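Local coordinates for phosphate binding protein (Planctomyces limnophilus, PDB 4JWO) that probably serves as a PstS-family phosphate-binding protein that takes part in phosphate transport across the cytoplasmic membrane, at residues A[146-151]-A[252-257]; A[165-170]-A[213-218]; A[188-193]-A[236-241]. All coordinates share one frame; numbering follows the deposited sequence. Where two conformers were deposited one is given.

Interaction 1 (A[146-151]-A[252-257]); sequences VVINPA and KLKAVK
Lys254 NZ gives a hydrogen bond to Pro150 O (3.1 Å), arriving tilted from the carbonyl plane, and the same ammonium group also bonds to Asn152 O and forms a salt bridge with Glu156. The chain runs extended through Lys254 CD, which lies 3.8 Å from Ile148 CD1, and then bends at its third torsion (chi3 -68°), carrying CE and NZ round to the proline carbonyl. Behind this grip the backbones pair as antiparallel strands. Ile148 and Lys254 form a hydrogen-bonded pair, with Ile148 N 2.9 Å from Lys254 O and Lys254 N 3.1 Å from Ile148 O. Two residues along each strand, Val256 N meets Val146 O at 2.8 Å in a nearly straight bond (169°), and a water accepts from Val146 N and donates to Val256 O. Val256 CG2 packs on Ile148 CG2 (3.6 Å), the two side chains meeting roughly at right angles. Beyond the strand, Pro150 CG rests on Lys252 O (3.3 Å). Val147 and Ala255 look out from the other face, where Phe246 of helix 243-247 covers both; Val231 of helix 224-233 touches Val147 and Leu253, and strand 237-242 flanks strand 134-148.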
# COMPACT_ATOMS: atom_id res chain seq x y z
N VAL A 146 11.48 -4.14 -5.05
CA VAL A 146 12.33 -5.31 -4.84
C VAL A 146 13.75 -4.88 -5.16
O VAL A 146 14.00 -4.25 -6.19
CB VAL A 146 11.91 -6.45 -5.77
CG1 VAL A 146 12.88 -7.61 -5.66
CG2 VAL A 146 10.49 -6.88 -5.43
N VAL A 147 14.68 -5.18 -4.26
CA VAL A 147 16.06 -4.74 -4.44
C VAL A 147 17.04 -5.90 -4.40
O VAL A 147 16.81 -6.91 -3.73
CB VAL A 147 16.46 -3.70 -3.35
CG1 VAL A 147 15.65 -2.42 -3.52
CG2 VAL A 147 16.26 -4.28 -1.94
N ILE A 148 18.11 -5.75 -5.15
CA ILE A 148 19.24 -6.66 -5.11
C ILE A 148 20.51 -5.86 -4.85
O ILE A 148 20.50 -4.63 -4.86
CB ILE A 148 19.34 -7.49 -6.41
CG1 ILE A 148 19.35 -6.57 -7.64
CG2 ILE A 148 18.19 -8.47 -6.49
CD1 ILE A 148 19.48 -7.31 -8.99
N ASN A 149 21.61 -6.56 -4.58
CA ASN A 149 22.87 -5.88 -4.37
C ASN A 149 23.34 -5.36 -5.71
O ASN A 149 23.12 -6.00 -6.73
CB ASN A 149 23.88 -6.88 -3.80
CG ASN A 149 25.17 -6.23 -3.42
OD1 ASN A 149 26.07 -6.08 -4.25
ND2 ASN A 149 25.29 -5.84 -2.16
N PRO A 150 23.98 -4.18 -5.73
CA PRO A 150 24.39 -3.65 -7.04
C PRO A 150 25.34 -4.56 -7.81
O PRO A 150 25.42 -4.44 -9.03
CB PRO A 150 25.08 -2.33 -6.68
CG PRO A 150 24.36 -1.89 -5.43
CD PRO A 150 24.19 -3.19 -4.66
N ALA A 151 26.05 -5.45 -7.11
CA ALA A 151 26.98 -6.37 -7.78
C ALA A 151 26.25 -7.49 -8.53
O ALA A 151 26.87 -8.22 -9.30
CB ALA A 151 27.96 -6.96 -6.78
N LYS A 252 23.17 2.93 -3.41
CA LYS A 252 23.71 1.75 -2.73
C LYS A 252 22.91 0.48 -3.00
O LYS A 252 23.31 -0.61 -2.58
CB LYS A 252 23.76 1.99 -1.22
CG LYS A 252 24.56 3.22 -0.82
CD LYS A 252 24.54 3.44 0.69
CE LYS A 252 23.13 3.56 1.22
NZ LYS A 252 22.74 2.36 2.00
N LEU A 253 21.79 0.63 -3.70
CA LEU A 253 20.88 -0.47 -3.98
C LEU A 253 20.57 -0.53 -5.47
O LEU A 253 20.66 0.47 -6.18
CB LEU A 253 19.56 -0.27 -3.24
CG LEU A 253 19.59 -0.18 -1.71
CD1 LEU A 253 18.24 0.35 -1.23
CD2 LEU A 253 19.86 -1.56 -1.12
N LYS A 254 20.17 -1.70 -5.95
CA LYS A 254 19.69 -1.84 -7.32
C LYS A 254 18.22 -2.25 -7.27
O LYS A 254 17.88 -3.29 -6.70
CB LYS A 254 20.55 -2.87 -8.08
CG LYS A 254 20.06 -3.17 -9.49
CD LYS A 254 21.04 -4.09 -10.23
CE LYS A 254 22.35 -3.40 -10.51
NZ LYS A 254 23.30 -4.30 -11.25
N ALA A 255 17.34 -1.43 -7.84
CA ALA A 255 15.93 -1.81 -7.88
C ALA A 255 15.72 -2.78 -9.03
O ALA A 255 16.14 -2.53 -10.16
CB ALA A 255 15.03 -0.58 -8.03
N VAL A 256 15.07 -3.89 -8.72
CA VAL A 256 14.73 -4.88 -9.74
C VAL A 256 13.60 -4.36 -10.62
O VAL A 256 12.60 -3.83 -10.13
CB VAL A 256 14.32 -6.21 -9.07
CG1 VAL A 256 13.82 -7.22 -10.09
CG2 VAL A 256 15.51 -6.77 -8.27
N LYS A 257 13.77 -4.51 -11.92
CA LYS A 257 12.69 -4.19 -12.85
C LYS A 257 11.69 -5.34 -12.85
O LYS A 257 12.10 -6.50 -12.78
CB LYS A 257 13.25 -3.96 -14.25
CG LYS A 257 14.32 -2.89 -14.29
CD LYS A 257 14.88 -2.73 -15.69
CE LYS A 257 15.78 -1.51 -15.79
NZ LYS A 257 16.93 -1.57 -14.85
O HOH W 1 11.31 -3.06 -7.78

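Interaction 2 (A[165-170]-A[213-218]); sequences KIWAAD and SSRSDY
Arg215 runs its side chain from CB to CD along the backbone that ends helix 160-167. CB lies 3.6 Å from Ala168 O and CG 3.9 Å from Trp167 O, while CD passes close to Ile166 O. A bend at chi3 (-67°) then turns the guanidinium so that NH1 gives Ile166 O a bond of 2.9 Å lying in both the carbonyl and guanidinium planes; NH1 also serves Val173 O. NE and NH2 take Asp217 side-on, NE reaching OD1 from above the carboxylate plane at 2.9 Å and NH2 reaching OD2 on its syn side at 2.8 Å. Asp217 is the centre of an inverse gamma turn in the loop between helix 198-208 and strand 219-220, so the arginine ties that loop to the C-terminal end of helix 160-167. With an alanine here, Asp217 would probably lose its charged mate and Ile166 O its guanidinium donor, leaving the turn less firmly held. The backbone Arg215 N bonds to Trp167 O (3.1 Å). The indole of Trp167 presents its CZ3 edge to the face of Tyr218, a T-shaped pair with planes at 77° and Trp167 CZ3 3.6 Å from Tyr218 CG. Phe203 and Tyr240 also meet the indole edge-to-face.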
# COMPACT_ATOMS: atom_id res chain seq x y z
N LYS A 165 7.89 -17.84 -6.85
CA LYS A 165 8.69 -19.04 -6.71
C LYS A 165 9.61 -18.94 -5.49
O LYS A 165 9.84 -19.92 -4.78
CB LYS A 165 9.52 -19.23 -7.99
CG LYS A 165 10.13 -20.59 -8.16
CD LYS A 165 10.84 -20.65 -9.51
CE LYS A 165 11.31 -22.05 -9.84
NZ LYS A 165 12.05 -22.05 -11.14
N ILE A 166 10.12 -17.74 -5.24
CA ILE A 166 11.02 -17.49 -4.12
C ILE A 166 10.27 -17.34 -2.79
O ILE A 166 10.67 -17.90 -1.77
CB ILE A 166 11.84 -16.21 -4.36
CG1 ILE A 166 12.83 -16.40 -5.51
CG2 ILE A 166 12.59 -15.80 -3.10
CD1 ILE A 166 13.39 -15.11 -6.03
N TRP A 167 9.18 -16.57 -2.81
CA TRP A 167 8.54 -16.11 -1.57
C TRP A 167 7.32 -16.89 -1.11
O TRP A 167 6.85 -16.66 0.01
CB TRP A 167 8.14 -14.64 -1.72
CG TRP A 167 9.30 -13.69 -1.61
CD1 TRP A 167 9.95 -13.09 -2.64
CD2 TRP A 167 9.95 -13.27 -0.41
NE1 TRP A 167 10.95 -12.29 -2.16
CE2 TRP A 167 10.99 -12.39 -0.78
CE3 TRP A 167 9.76 -13.53 0.95
CZ2 TRP A 167 11.82 -11.76 0.15
CZ3 TRP A 167 10.59 -12.93 1.88
CH2 TRP A 167 11.61 -12.04 1.47
N ALA A 168 6.82 -17.80 -1.93
CA ALA A 168 5.57 -18.49 -1.61
C ALA A 168 5.66 -19.22 -0.29
O ALA A 168 6.75 -19.63 0.14
CB ALA A 168 5.21 -19.48 -2.70
N ALA A 169 4.50 -19.41 0.32
CA ALA A 169 4.39 -20.11 1.60
C ALA A 169 5.09 -21.46 1.60
O ALA A 169 5.62 -21.87 2.62
CB ALA A 169 2.92 -20.29 1.95
N ASP A 170 5.07 -22.15 0.46
CA ASP A 170 5.65 -23.47 0.34
C ASP A 170 6.98 -23.48 -0.41
O ASP A 170 7.48 -24.54 -0.76
CB ASP A 170 4.67 -24.43 -0.35
CG ASP A 170 4.47 -24.10 -1.83
OD1 ASP A 170 4.50 -22.91 -2.21
OD2 ASP A 170 4.28 -25.05 -2.61
N SER A 213 0.27 -14.60 2.60
CA SER A 213 1.25 -15.29 3.41
C SER A 213 2.55 -15.39 2.64
O SER A 213 2.58 -15.13 1.44
CB SER A 213 0.76 -16.70 3.67
OG SER A 213 0.55 -17.34 2.42
N SER A 214 3.62 -15.76 3.33
CA SER A 214 4.89 -16.09 2.67
C SER A 214 5.65 -17.11 3.51
O SER A 214 5.27 -17.40 4.64
CB SER A 214 5.75 -14.84 2.45
OG SER A 214 6.42 -14.44 3.64
N ARG A 215 6.73 -17.65 2.96
CA ARG A 215 7.65 -18.43 3.77
C ARG A 215 8.14 -17.54 4.90
O ARG A 215 8.12 -16.31 4.81
CB ARG A 215 8.85 -18.88 2.91
CG ARG A 215 9.68 -17.71 2.40
CD ARG A 215 10.66 -18.15 1.33
NE ARG A 215 11.69 -19.05 1.85
CZ ARG A 215 12.64 -19.60 1.09
NH1 ARG A 215 12.67 -19.35 -0.21
NH2 ARG A 215 13.55 -20.39 1.65
N SER A 216 8.56 -18.15 5.99
CA SER A 216 9.00 -17.38 7.15
C SER A 216 10.51 -17.37 7.34
O SER A 216 11.01 -16.67 8.22
CB SER A 216 8.32 -17.90 8.41
OG SER A 216 8.72 -19.23 8.68
N ASP A 217 11.22 -18.18 6.56
CA ASP A 217 12.68 -18.24 6.70
C ASP A 217 13.36 -17.17 5.86
O ASP A 217 13.84 -17.41 4.75
CB ASP A 217 13.23 -19.64 6.41
CG ASP A 217 12.83 -20.16 5.05
OD1 ASP A 217 11.69 -19.88 4.61
OD2 ASP A 217 13.66 -20.85 4.40
N TYR A 218 13.37 -15.97 6.41
CA TYR A 218 14.04 -14.83 5.80
C TYR A 218 14.35 -13.85 6.91
O TYR A 218 13.87 -13.99 8.04
CB TYR A 218 13.16 -14.18 4.72
CG TYR A 218 11.89 -13.51 5.19
CD1 TYR A 218 10.72 -14.24 5.36
CD2 TYR A 218 11.84 -12.14 5.41
CE1 TYR A 218 9.54 -13.64 5.78
CE2 TYR A 218 10.67 -11.52 5.83
CZ TYR A 218 9.52 -12.28 6.01
OH TYR A 218 8.36 -11.67 6.40

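Interaction 3 (A[188-193]-A[236-241]); sequences IQLFGA and GALGYF
Parallel strands 189-192 and 237-242 lie side by side in the sheet of one alpha/beta lobe of this periplasmic-binding-protein fold; the first is flanked on its other edge by strand 219-220. The chain runs from strand 219-220 through helix 224-233 into strand 237-242, a beta-alpha-beta crossover that passes over strand 189-192. The axes of 189-192 and 237-241 run 11° apart and approach to 4.6 Å. Backbone bonds alternate between the strands: Gln189 N to Gly236 O (3.0 Å), Leu238 N to Gln189 O (2.9 Å), then Phe191 N to Leu238 O (2.9 Å). The last, Tyr240 N to Phe191 O, is longer at 3.2 Å and more bent.

Leu190 and Leu238 lie side by side on one face, with Leu190 CD2 4.0 Å from Leu238 CB, and Ile166 and Trp167 of helix 160-167 cover them. On the other face Phe191 sets CE1 against Ala237 CB, and Leu227 of helix 224-233 touches the phenylalanine. Tyr240 takes CG between its backbone N and carbonyl carbon (chi1 72°), which swings the ring across to Gly192. There Gly192 CA makes a CH-pi contact, 4.1 Å from the Tyr240 ring centroid and 24° off its normal. A CB built on Gly192 would collide with Tyr240 CE2, so the absence of a side chain lets the tyrosine lie this close. Phe203 stacks on the same tyrosine.

The chemistry is thus divided: alternate mainchain N-H and C=O groups pair across these strands, others turn to the flanking strands, and most of the apolar side chains pack against helices. Tyr240 O is the exception, buried without a partner in the model.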
# COMPACT_ATOMS: atom_id res chain seq x y z
N ILE A 188 20.44 -17.37 -2.12
CA ILE A 188 19.69 -16.12 -2.11
C ILE A 188 19.46 -15.74 -0.66
O ILE A 188 18.91 -16.53 0.10
CB ILE A 188 18.27 -16.27 -2.69
CG1 ILE A 188 18.29 -16.98 -4.04
CG2 ILE A 188 17.59 -14.90 -2.81
CD1 ILE A 188 16.90 -17.22 -4.57
N GLN A 189 19.90 -14.55 -0.27
CA GLN A 189 19.72 -14.11 1.12
C GLN A 189 18.53 -13.17 1.14
O GLN A 189 18.60 -12.07 0.60
CB GLN A 189 20.97 -13.38 1.62
CG GLN A 189 22.29 -14.09 1.33
CD GLN A 189 22.52 -15.31 2.20
OE1 GLN A 189 21.67 -15.68 3.01
NE2 GLN A 189 23.69 -15.93 2.05
N LEU A 190 17.44 -13.61 1.76
CA LEU A 190 16.17 -12.89 1.69
C LEU A 190 15.98 -11.90 2.83
O LEU A 190 16.22 -12.23 3.99
CB LEU A 190 15.00 -13.88 1.72
CG LEU A 190 14.93 -14.85 0.54
CD1 LEU A 190 13.78 -15.82 0.79
CD2 LEU A 190 14.73 -14.09 -0.77
N PHE A 191 15.50 -10.71 2.48
CA PHE A 191 15.20 -9.65 3.44
C PHE A 191 13.81 -9.12 3.15
O PHE A 191 13.44 -8.95 2.01
CB PHE A 191 16.21 -8.51 3.31
CG PHE A 191 17.61 -8.90 3.68
CD1 PHE A 191 18.48 -9.42 2.73
CD2 PHE A 191 18.05 -8.76 4.99
CE1 PHE A 191 19.78 -9.80 3.09
CE2 PHE A 191 19.34 -9.13 5.34
CZ PHE A 191 20.20 -9.65 4.39
N GLY A 192 13.04 -8.86 4.20
CA GLY A 192 11.70 -8.35 4.00
C GLY A 192 11.03 -7.84 5.25
O GLY A 192 11.62 -7.79 6.33
N ALA A 193 9.75 -7.48 5.09
CA ALA A 193 8.97 -6.86 6.14
C ALA A 193 8.56 -7.85 7.21
O ALA A 193 8.50 -9.05 6.98
CB ALA A 193 7.72 -6.22 5.53
N GLY A 236 24.45 -11.70 -2.65
CA GLY A 236 23.36 -12.52 -3.11
C GLY A 236 22.00 -12.15 -2.54
O GLY A 236 21.07 -12.95 -2.58
N ALA A 237 21.88 -10.94 -2.00
CA ALA A 237 20.63 -10.54 -1.34
C ALA A 237 19.47 -10.26 -2.28
O ALA A 237 19.64 -9.84 -3.42
CB ALA A 237 20.87 -9.30 -0.47
N LEU A 238 18.27 -10.51 -1.79
CA LEU A 238 17.04 -10.07 -2.45
C LEU A 238 16.15 -9.53 -1.34
O LEU A 238 15.90 -10.24 -0.39
CB LEU A 238 16.35 -11.25 -3.13
CG LEU A 238 14.99 -10.97 -3.78
CD1 LEU A 238 15.18 -10.23 -5.08
CD2 LEU A 238 14.20 -12.25 -4.02
N GLY A 239 15.68 -8.29 -1.46
CA GLY A 239 14.87 -7.73 -0.40
C GLY A 239 13.66 -6.99 -0.95
O GLY A 239 13.59 -6.73 -2.15
N TYR A 240 12.70 -6.69 -0.09
CA TYR A 240 11.61 -5.79 -0.48
C TYR A 240 11.27 -4.85 0.65
O TYR A 240 11.41 -5.20 1.83
CB TYR A 240 10.36 -6.56 -0.94
CG TYR A 240 9.57 -7.26 0.15
CD1 TYR A 240 8.53 -6.61 0.81
CD2 TYR A 240 9.83 -8.59 0.48
CE1 TYR A 240 7.79 -7.26 1.79
CE2 TYR A 240 9.09 -9.25 1.48
CZ TYR A 240 8.07 -8.57 2.11
OH TYR A 240 7.31 -9.21 3.09
N PHE A 241 10.83 -3.66 0.28
CA PHE A 241 10.40 -2.63 1.22
C PHE A 241 9.80 -1.47 0.43
O PHE A 241 9.80 -1.48 -0.80
CB PHE A 241 11.52 -2.17 2.19
CG PHE A 241 12.89 -2.01 1.57
CD1 PHE A 241 13.17 -0.97 0.70
CD2 PHE A 241 13.90 -2.90 1.88
CE1 PHE A 241 14.46 -0.82 0.13
CE2 PHE A 241 15.18 -2.76 1.34
CZ PHE A 241 15.45 -1.73 0.46

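Interactions 1 and 3 are buried pairings in one sheet, joined where strand 134-148 neighbours strand 237-242: Val147 N probably bonds to Gly239 O (2.8 Å). Strands 254-259, 134-148, 237-242 and 189-192 therefore follow in order, the first two steps antiparallel and the third parallel. Interaction 2 is only partly buried and lies against the sheet, with Ile166 CG2 packing on Leu190 CD2 and Tyr218 OH probably bonding to Ala193 O. It stays about 6 Å from interaction 1 at the nearest atoms. Backbone bonds dominate within the sheet, with one lysine bond to the Pro150 carbonyl; between helix end and loop, a guanidinium and an aromatic pair do more of the work.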